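Local coordinates for uncharacterized protein YLR132C (Kluyveromyces marxianus, PDB 6PFQ) that probably acts as a nuclease on the 3' end of U6 snRNA, as a Usb1 member of the 2H phosphodiesterase superfamily, at residues Leu112-Val117 / Phe157-Asn162; Leu16-Lys21 / Leu198-His203. All blocks are in the same frame, centred on the assembly; numbering follows the deposited sequence.

How the contacts relate
Following the chain from its N terminus, the first segment met is Leu16-Lys21, where strand 9-16 gives way to helix 20-39. It waits almost to the C terminus for its mate, so contact 2 closes a loop of 176 residues when Leu198-His203 returns. Contact 1 is nested wholly inside that loop, its own smaller loop running from Leu112-Val117 through helix 121-137 to Phe157-Asn162. Contact 1 is a strand pairing within the six-strand sheet; contact 2 joins the end of the four-strand sheet to the short strand 200-202 of that same six-strand sheet. The two touch where Phe157 CE1 packs 4.0 Å from Leu198 CG.

Contact 1: residues Leu112-Val117 / Phe157-Asn162; sequences LQFLAV and FGVAQN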
loop_
_atom_site.group_PDB
_atom_site.type_symbol
_atom_site.label_atom_id
_atom_site.label_comp_id
_atom_site.label_asym_id
_atom_site.label_seq_id
_atom_site.Cartn_x
_atom_site.Cartn_y
_atom_site.Cartn_z
ATOM N N LEU A 112 -10.325 5.273 7.387
ATOM C CA LEU A 112 -9.135 5.962 6.907
ATOM C C LEU A 112 -9.134 5.964 5.394
ATOM O O LEU A 112 -9.564 4.985 4.768
ATOM C CB LEU A 112 -7.865 5.287 7.413
ATOM C CG LEU A 112 -7.676 5.264 8.945
ATOM C CD1 LEU A 112 -6.442 4.408 9.339
ATOM C CD2 LEU A 112 -7.535 6.685 9.456
ATOM N N GLN A 113 -8.633 7.056 4.810
ATOM C CA GLN A 113 -8.590 7.196 3.360
ATOM C C GLN A 113 -7.143 7.447 2.974
ATOM O O GLN A 113 -6.557 8.439 3.399
ATOM C CB GLN A 113 -9.532 8.333 2.904
ATOM C CG GLN A 113 -10.989 7.901 3.235
ATOM C CD GLN A 113 -12.054 8.908 2.862
ATOM O OE1 GLN A 113 -11.784 10.106 2.797
ATOM N NE2 GLN A 113 -13.310 8.422 2.674
ATOM N N PHE A 114 -6.562 6.524 2.209
ATOM C CA PHE A 114 -5.145 6.531 1.893
ATOM C C PHE A 114 -4.904 7.162 0.540
ATOM O O PHE A 114 -5.478 6.718 -0.454
ATOM C CB PHE A 114 -4.633 5.095 1.867
ATOM C CG PHE A 114 -4.492 4.493 3.251
ATOM C CD1 PHE A 114 -5.603 3.954 3.894
ATOM C CD2 PHE A 114 -3.264 4.466 3.884
ATOM C CE1 PHE A 114 -5.489 3.414 5.197
ATOM C CE2 PHE A 114 -3.141 3.895 5.156
ATOM C CZ PHE A 114 -4.267 3.380 5.793
ATOM N N LEU A 115 -4.016 8.151 0.505
ATOM C CA LEU A 115 -3.607 8.793 -0.738
ATOM C C LEU A 115 -2.452 7.986 -1.320
ATOM O O LEU A 115 -1.422 7.825 -0.655
ATOM C CB LEU A 115 -3.157 10.229 -0.429
ATOM C CG LEU A 115 -2.727 11.042 -1.653
ATOM C CD1 LEU A 115 -3.946 11.384 -2.529
ATOM C CD2 LEU A 115 -1.989 12.335 -1.200
ATOM N N ALA A 116 -2.610 7.495 -2.552
ATOM C CA ALA A 116 -1.753 6.474 -3.127
ATOM C C ALA A 116 -1.465 6.810 -4.586
ATOM O O ALA A 116 -2.159 7.625 -5.219
ATOM C CB ALA A 116 -2.420 5.068 -3.013
ATOM N N VAL A 117 -0.452 6.130 -5.135
ATOM C CA VAL A 117 -0.208 6.104 -6.582
ATOM C C VAL A 117 -0.060 4.650 -7.008
ATOM O O VAL A 117 0.526 3.838 -6.282
ATOM C CB VAL A 117 1.056 6.926 -6.961
ATOM C CG1 VAL A 117 1.170 7.026 -8.530
ATOM C CG2 VAL A 117 0.978 8.342 -6.285
ATOM N N PHE A 157 0.960 7.011 0.340
ATOM C CA PHE A 157 1.889 8.032 0.827
ATOM C C PHE A 157 1.352 8.831 2.008
ATOM O O PHE A 157 2.141 9.409 2.764
ATOM C CB PHE A 157 2.256 9.001 -0.308
ATOM C CG PHE A 157 3.049 8.335 -1.404
ATOM C CD1 PHE A 157 4.413 8.153 -1.267
ATOM C CD2 PHE A 157 2.411 7.853 -2.547
ATOM C CE1 PHE A 157 5.164 7.529 -2.267
ATOM C CE2 PHE A 157 3.150 7.218 -3.537
ATOM C CZ PHE A 157 4.522 7.031 -3.391
ATOM N N GLY A 158 0.036 8.920 2.144
ATOM C CA GLY A 158 -0.546 9.693 3.224
ATOM C C GLY A 158 -1.853 9.065 3.623
ATOM O O GLY A 158 -2.401 8.246 2.886
ATOM N N VAL A 159 -2.360 9.448 4.797
ATOM C CA VAL A 159 -3.614 8.849 5.252
ATOM C C VAL A 159 -4.422 9.916 5.966
ATOM O O VAL A 159 -3.889 10.634 6.817
ATOM C CB VAL A 159 -3.356 7.613 6.141
ATOM C CG1 VAL A 159 -2.556 7.978 7.389
ATOM C CG2 VAL A 159 -4.713 6.917 6.488
ATOM N N ALA A 160 -5.689 10.038 5.600
ATOM C CA ALA A 160 -6.609 10.999 6.212
ATOM C C ALA A 160 -7.749 10.251 6.900
ATOM O O ALA A 160 -8.089 9.121 6.520
ATOM C CB ALA A 160 -7.197 11.943 5.168
ATOM N N GLN A 161 -8.344 10.889 7.910
ATOM C CA GLN A 161 -9.542 10.346 8.542
ATOM C C GLN A 161 -10.748 10.610 7.660
ATOM O O GLN A 161 -10.874 11.671 7.042
ATOM C CB GLN A 161 -9.764 10.996 9.917
ATOM C CG GLN A 161 -8.643 10.648 10.884
ATOM C CD GLN A 161 -8.812 11.285 12.264
ATOM O OE1 GLN A 161 -8.785 10.584 13.273
ATOM N NE2 GLN A 161 -8.960 12.597 12.307
ATOM N N ASN A 162 -11.640 9.639 7.593
ATOM C CA ASN A 162 -12.893 9.848 6.868
ATOM C C ASN A 162 -13.841 10.646 7.763
ATOM O O ASN A 162 -14.410 10.096 8.715
ATOM C CB ASN A 162 -13.495 8.506 6.462
ATOM C CG ASN A 162 -14.833 8.649 5.738
ATOM O OD1 ASN A 162 -15.274 9.773 5.408
ATOM N ND2 ASN A 162 -15.474 7.500 5.462
HETATM O O HOH W 1 -10.426 12.079 4.081
HETATM O O HOH W 2 -15.712 10.061 2.655
#
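Phe114 and Val159, a non-hydrogen-bonded pair of the antiparallel strands, meet through a CH-pi contact, between the backbone bonds of the pairs that flank them. Val159 CG2 stands over the centre of the Phe114 ring, 3.6 Å from the centroid. This methyl reaches the ring because it lies anti to the Val159 backbone N; with chi1 at 61°, CG1 is left between N and the carbonyl carbon. CG2 also meets Leu112 CB at 3.7 Å, so one methyl serves two neighbours on the same sheet face. At the other end, Val117 CG2 lies 3.7 Å from Phe157 CE2.

Backbone hydrogen bonds hold the register. Gln113 and Ala160 exchange two, Gln113 N to Ala160 O measuring 2.7 Å. Leu115 N donates to Gly158 O, while Leu115 O receives a nearly straight bond from Phe157 N (2.7 Å) and a weak one from Gly158 N. Two residues thus face one, a classic beta bulge.

At the Leu112 end of the pairing, polar side chains meet. The amides of Gln113 and Asn162 are stacked with planes 17° apart, Gln113 NE2 3.4 Å from Asn162 CG. One water links Gln113 OE1 to Gln161 O; another bridges Gln113 NE2 and Asn162 OD1. Glu106 also takes a bond from Gln113 NE2, and Asn162 OD1 accepts from Tyr164 N.

A serine in place of Phe114 would probably leave the Val159 methyl without its aromatic cover and open a gap beside Ser156. Ser156 and His154, which bind UMP in this protein, lie against Phe114 and Ala116; the chemistry is consistent with a hydrogen-bonded strand pair whose Phe114 and Ala116 side chains flank the UMP-binding residues, while amides and waters join its Leu112 end.

Contact 2: residues Leu16-Lys21 / Leu198-His203; sequences LRLDSK and LQFRCH
Leu16 lies over one face of the Phe200 ring and shows how a strand end can be tied to a distant strand without a single hydrogen bond between them. Its CB sits 3.9 Å from the ring centroid and only 5° off the normal, a CH-pi contact, and the two side chains cross at about a right angle. With CG beside the backbone N (chi1 -45°), the Leu16 branches continue along the ring: CD1 approaches Phe200 CE1, and CD2 comes within 3.9 Å of Phe200 CG. CD2 goes on to touch Cys202 SG at 3.7 Å, so this methyl bridges two residues of strand 200-202.

The ring's edge meets a polar atom instead. Arg17 O is near the ring plane, 3.6 Å from Phe200 CE2.

Purely apolar packing completes the contact. Leu18 CD1 reaches Phe200 CZ at 3.8 Å, while Leu18 CG rests 4.1 Å from Leu198 CD1, the two leucines meeting through their branched ends.

Among the neighbouring elements, Leu16 is still bonded through its backbone to Leu59 of strand 59-68, and Asp19 N-caps helix 20-39 by accepting from Gln22 N. Met26 of that helix packs on both Leu18 and Leu198, and strand 94-99 pairs with Phe200 and Cys202, so the contact lies where helix 20-39, strand 94-99 and the end of strand 9-16 come together.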
loop_
_atom_site.group_PDB
_atom_site.type_symbol
_atom_site.label_atom_id
_atom_site.label_comp_id
_atom_site.label_asym_id
_atom_site.label_seq_id
_atom_site.Cartn_x
_atom_site.Cartn_y
_atom_site.Cartn_z
ATOM N N LEU A 16 9.593 -0.493 1.507
ATOM C CA LEU A 16 10.268 0.558 0.733
ATOM C C LEU A 16 10.881 1.567 1.701
ATOM O O LEU A 16 10.171 2.392 2.288
ATOM C CB LEU A 16 9.297 1.280 -0.219
ATOM C CG LEU A 16 8.359 0.387 -1.028
ATOM C CD1 LEU A 16 7.425 1.293 -1.838
ATOM C CD2 LEU A 16 9.188 -0.518 -1.972
ATOM N N ARG A 17 12.193 1.504 1.886
ATOM C CA ARG A 17 12.870 2.460 2.748
ATOM C C ARG A 17 13.301 3.648 1.903
ATOM O O ARG A 17 13.976 3.469 0.888
ATOM C CB ARG A 17 14.048 1.799 3.460
ATOM C CG ARG A 17 13.602 0.646 4.400
ATOM C CD ARG A 17 14.797 -0.143 4.967
ATOM N NE ARG A 17 15.822 0.789 5.423
ATOM C CZ ARG A 17 15.882 1.259 6.669
ATOM N NH1 ARG A 17 14.986 0.873 7.572
ATOM N NH2 ARG A 17 16.823 2.120 7.005
ATOM N N LEU A 18 12.851 4.844 2.286
ATOM C CA LEU A 18 13.141 6.064 1.534
ATOM C C LEU A 18 14.489 6.635 1.927
ATOM O O LEU A 18 14.858 6.647 3.106
ATOM C CB LEU A 18 12.066 7.137 1.777
ATOM C CG LEU A 18 10.752 7.050 0.992
ATOM C CD1 LEU A 18 10.022 5.742 1.253
ATOM C CD2 LEU A 18 9.903 8.252 1.327
ATOM N N ASP A 19 15.220 7.112 0.941
ATOM C CA ASP A 19 16.444 7.819 1.249
ATOM C C ASP A 19 16.115 9.266 1.553
ATOM O O ASP A 19 14.967 9.704 1.473
ATOM C CB ASP A 19 17.457 7.703 0.107
ATOM C CG ASP A 19 17.006 8.389 -1.170
ATOM O OD1 ASP A 19 16.154 9.291 -1.168
ATOM O OD2 ASP A 19 17.545 8.037 -2.220
ATOM N N SER A 20 17.156 10.025 1.904
ATOM C CA SER A 20 16.967 11.413 2.304
ATOM C C SER A 20 16.270 12.234 1.224
ATOM O O SER A 20 15.353 13.012 1.524
ATOM C CB SER A 20 18.326 12.023 2.651
ATOM O OG SER A 20 18.154 13.376 2.947
ATOM N N LYS A 21 16.684 12.078 -0.040
ATOM C CA LYS A 21 16.062 12.868 -1.100
ATOM C C LYS A 21 14.585 12.504 -1.268
ATOM O O LYS A 21 13.739 13.385 -1.440
ATOM C CB LYS A 21 16.781 12.673 -2.429
ATOM C CG LYS A 21 16.101 13.450 -3.547
ATOM C CD LYS A 21 16.916 13.516 -4.833
ATOM C CE LYS A 21 16.459 14.690 -5.695
ATOM N NZ LYS A 21 16.219 15.941 -4.897
ATOM N N LEU A 198 10.482 8.389 -6.647
ATOM C CA LEU A 198 10.014 7.366 -5.706
ATOM C C LEU A 198 10.043 6.018 -6.428
ATOM O O LEU A 198 9.023 5.440 -6.837
ATOM C CB LEU A 198 8.622 7.730 -5.159
ATOM C CG LEU A 198 8.633 8.620 -3.878
ATOM C CD1 LEU A 198 9.232 7.853 -2.681
ATOM C CD2 LEU A 198 9.367 9.959 -4.083
ATOM N N GLN A 199 11.271 5.556 -6.661
ATOM C CA GLN A 199 11.514 4.270 -7.289
ATOM C C GLN A 199 12.456 3.461 -6.403
ATOM O O GLN A 199 13.299 4.025 -5.695
ATOM C CB GLN A 199 12.104 4.416 -8.698
ATOM C CG GLN A 199 11.316 5.416 -9.539
ATOM C CD GLN A 199 11.671 5.365 -11.005
ATOM O OE1 GLN A 199 12.350 4.442 -11.457
ATOM N NE2 GLN A 199 11.198 6.359 -11.768
ATOM N N PHE A 200 12.274 2.140 -6.435
ATOM C CA PHE A 200 12.929 1.221 -5.516
ATOM C C PHE A 200 13.227 -0.095 -6.234
ATOM O O PHE A 200 12.573 -0.461 -7.214
ATOM C CB PHE A 200 12.053 0.945 -4.275
ATOM C CG PHE A 200 11.560 2.183 -3.588
ATOM C CD1 PHE A 200 10.384 2.792 -3.991
ATOM C CD2 PHE A 200 12.264 2.730 -2.528
ATOM C CE1 PHE A 200 9.924 3.943 -3.369
ATOM C CE2 PHE A 200 11.809 3.890 -1.904
ATOM C CZ PHE A 200 10.641 4.491 -2.328
ATOM N N ARG A 201 14.201 -0.835 -5.712
ATOM C CA ARG A 201 14.402 -2.222 -6.122
ATOM C C ARG A 201 14.391 -3.078 -4.870
ATOM O O ARG A 201 15.170 -2.824 -3.946
ATOM C CB ARG A 201 15.716 -2.417 -6.876
ATOM C CG ARG A 201 15.900 -3.842 -7.420
ATOM C CD ARG A 201 16.993 -3.929 -8.506
ATOM N NE ARG A 201 16.578 -3.327 -9.769
ATOM C CZ ARG A 201 15.757 -3.899 -10.655
ATOM N NH1 ARG A 201 15.229 -5.107 -10.435
ATOM N NH2 ARG A 201 15.450 -3.251 -11.763
ATOM N N CYS A 202 13.485 -4.056 -4.810
ATOM C CA CYS A 202 13.334 -4.878 -3.609
ATOM C C CYS A 202 14.001 -6.221 -3.858
ATOM O O CYS A 202 13.741 -6.842 -4.883
ATOM C CB CYS A 202 11.854 -5.083 -3.261
ATOM S SG CYS A 202 11.064 -3.495 -2.946
ATOM N N HIS A 203 14.859 -6.668 -2.927
ATOM C CA HIS A 203 15.513 -7.971 -3.068
ATOM C C HIS A 203 14.895 -9.048 -2.167
ATOM O O HIS A 203 15.412 -10.169 -2.099
ATOM C CB HIS A 203 17.017 -7.839 -2.798
ATOM C CG HIS A 203 17.733 -6.991 -3.812
ATOM N ND1 HIS A 203 17.799 -5.616 -3.720
ATOM C CD2 HIS A 203 18.398 -7.323 -4.944
ATOM C CE1 HIS A 203 18.479 -5.137 -4.748
ATOM N NE2 HIS A 203 18.849 -6.153 -5.511
#